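Local coordinates for protein glycoside hydrolase family 31 (Trueperella pyogenes, PDB 5I0F) that degrades cycloalternan, probably as a retaining glycoside hydrolase that cleaves alpha-glucosidic bonds through a covalent glycosyl-enzyme intermediate, at residues A[561-566]-A[572-577]. Residues are numbered along the deposited sequence; the frame is centred on the assembly and turned at random.
Sequences DLAGFS and AELYAR. With BGC (beta-D-glucopyranose), chain C.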
# COMPACT_ATOMS: atom_id res chain seq x y z
N ASP A 561 -9.83 -8.11 -1.46
CA ASP A 561 -10.90 -8.32 -2.45
C ASP A 561 -11.00 -9.82 -2.70
O ASP A 561 -10.18 -10.39 -3.41
CB ASP A 561 -10.56 -7.65 -3.76
CG ASP A 561 -10.37 -6.14 -3.65
OD1 ASP A 561 -10.85 -5.46 -2.69
OD2 ASP A 561 -9.71 -5.63 -4.58
N LEU A 562 -11.95 -10.49 -2.09
CA LEU A 562 -11.94 -11.95 -2.16
C LEU A 562 -12.06 -12.40 -3.62
O LEU A 562 -12.87 -11.88 -4.37
CB LEU A 562 -13.01 -12.58 -1.25
CG LEU A 562 -14.49 -12.39 -1.58
CD1 LEU A 562 -15.03 -13.46 -2.53
CD2 LEU A 562 -15.33 -12.37 -0.32
N ALA A 563 -11.20 -13.35 -4.02
CA ALA A 563 -11.11 -13.88 -5.36
C ALA A 563 -10.67 -12.90 -6.44
O ALA A 563 -10.78 -13.21 -7.63
CB ALA A 563 -12.41 -14.58 -5.75
N GLY A 564 -10.14 -11.74 -6.06
CA GLY A 564 -9.66 -10.75 -7.00
C GLY A 564 -10.74 -9.83 -7.58
O GLY A 564 -11.90 -10.23 -7.79
N PHE A 565 -10.35 -8.59 -7.87
CA PHE A 565 -11.30 -7.60 -8.39
C PHE A 565 -11.18 -7.30 -9.88
O PHE A 565 -12.10 -6.69 -10.43
CB PHE A 565 -11.27 -6.32 -7.53
CG PHE A 565 -10.41 -5.19 -8.06
CD1 PHE A 565 -9.12 -5.38 -8.52
CD2 PHE A 565 -10.88 -3.90 -7.97
CE1 PHE A 565 -8.35 -4.30 -8.97
CE2 PHE A 565 -10.12 -2.82 -8.40
CZ PHE A 565 -8.85 -3.02 -8.90
N SER A 566 -10.07 -7.72 -10.51
CA SER A 566 -9.73 -7.29 -11.88
C SER A 566 -9.92 -8.43 -12.87
O SER A 566 -9.61 -9.58 -12.58
CB SER A 566 -8.29 -6.79 -11.93
OG SER A 566 -7.90 -6.40 -13.23
N ALA A 572 -15.51 -20.52 -10.87
CA ALA A 572 -16.39 -20.85 -9.73
C ALA A 572 -15.59 -21.40 -8.55
O ALA A 572 -15.84 -21.03 -7.42
CB ALA A 572 -17.47 -21.85 -10.15
N GLU A 573 -14.64 -22.29 -8.83
CA GLU A 573 -13.89 -22.96 -7.78
C GLU A 573 -13.05 -21.99 -6.94
O GLU A 573 -12.95 -22.13 -5.72
CB GLU A 573 -12.99 -24.06 -8.38
CG GLU A 573 -12.39 -24.97 -7.34
CD GLU A 573 -11.49 -26.05 -7.93
OE1 GLU A 573 -11.08 -26.93 -7.17
OE2 GLU A 573 -11.15 -25.98 -9.14
N LEU A 574 -12.45 -21.02 -7.62
CA LEU A 574 -11.68 -19.99 -6.94
C LEU A 574 -12.58 -19.13 -6.08
O LEU A 574 -12.25 -18.84 -4.93
CB LEU A 574 -10.88 -19.13 -7.95
CG LEU A 574 -10.12 -17.94 -7.37
CD1 LEU A 574 -9.12 -18.35 -6.29
CD2 LEU A 574 -9.45 -17.21 -8.51
N TYR A 575 -13.71 -18.71 -6.62
CA TYR A 575 -14.67 -17.94 -5.83
C TYR A 575 -15.08 -18.70 -4.57
O TYR A 575 -15.04 -18.15 -3.48
CB TYR A 575 -15.89 -17.56 -6.64
CG TYR A 575 -16.79 -16.51 -5.98
CD1 TYR A 575 -16.50 -15.15 -6.10
CD2 TYR A 575 -17.92 -16.87 -5.28
CE1 TYR A 575 -17.32 -14.18 -5.53
CE2 TYR A 575 -18.75 -15.91 -4.72
CZ TYR A 575 -18.45 -14.57 -4.84
OH TYR A 575 -19.30 -13.63 -4.28
N ALA A 576 -15.39 -19.98 -4.72
CA ALA A 576 -15.75 -20.81 -3.57
C ALA A 576 -14.68 -20.89 -2.52
O ALA A 576 -14.97 -20.71 -1.33
CB ALA A 576 -16.13 -22.21 -4.02
N ARG A 577 -13.44 -21.18 -2.92
CA ARG A 577 -12.36 -21.35 -1.94
C ARG A 577 -12.01 -20.01 -1.28
O ARG A 577 -11.76 -19.95 -0.08
CB ARG A 577 -11.10 -21.95 -2.57
CG ARG A 577 -11.23 -23.34 -3.14
CD ARG A 577 -11.80 -24.33 -2.16
NE ARG A 577 -11.59 -25.71 -2.57
CZ ARG A 577 -12.08 -26.77 -1.92
NH1 ARG A 577 -12.83 -26.64 -0.83
NH2 ARG A 577 -11.80 -28.00 -2.38
C2 BGC C . -8.53 0.86 -5.55
C3 BGC C . -9.67 0.04 -6.17
C4 BGC C . -10.77 0.99 -6.66
C5 BGC C . -10.20 2.05 -7.62
C6 BGC C . -11.27 3.08 -7.91
C1 BGC C . -8.47 2.39 -5.83
O2 BGC C . -7.30 0.19 -5.21
O3 BGC C . -10.18 -0.90 -5.22
O4 BGC C . -11.82 0.25 -7.31
O5 BGC C . -9.01 2.72 -7.12
O6 BGC C . -10.86 3.96 -8.97
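Ala-563 sets its methyl between Leu-574 and Tyr-575 on the first turns of helix 572-583. The methyl CB of Ala-563 packs 4.1 Å from CD1 of Tyr-575 and also meets CG of Leu-574. Beside it, Leu-562 brings CD1 to within 3.8 Å of CE1 on the tyrosine ring, meeting it obliquely. With CG anti to the backbone N (chi1 -167°), the ring of Tyr-575 is carried alongside Leu-562 and Ala-563, and its hydroxyl is hydrogen-bonded to the carbonyl O of Arg-604. No hydrogen bond joins the two segments; the meeting is apolar and buried. Asp-561 to Gly-564 form a type II beta turn, closed by Gly-564 N to Asp-561 O at 3.0 Å, which carries Leu-562 and Ala-563 out to the helix. Past the turn the chain heads into the glycan pocket, where CE2 of Phe-565 comes 3.7 Å from C3 of the bound beta-D-glucopyranose. O4 of the same sugar lies at the edge of the ring, in its plane. The turn comes off strand 558-561 of the TIM barrel, and Leu-562 and Ala-563 rest on helix 572-583, which leads to strand 587-590 in the beta-alpha-beta order of the barrel, with helix 537-551 against Leu-574 and helices 606-613 and 617-646 against Tyr-575.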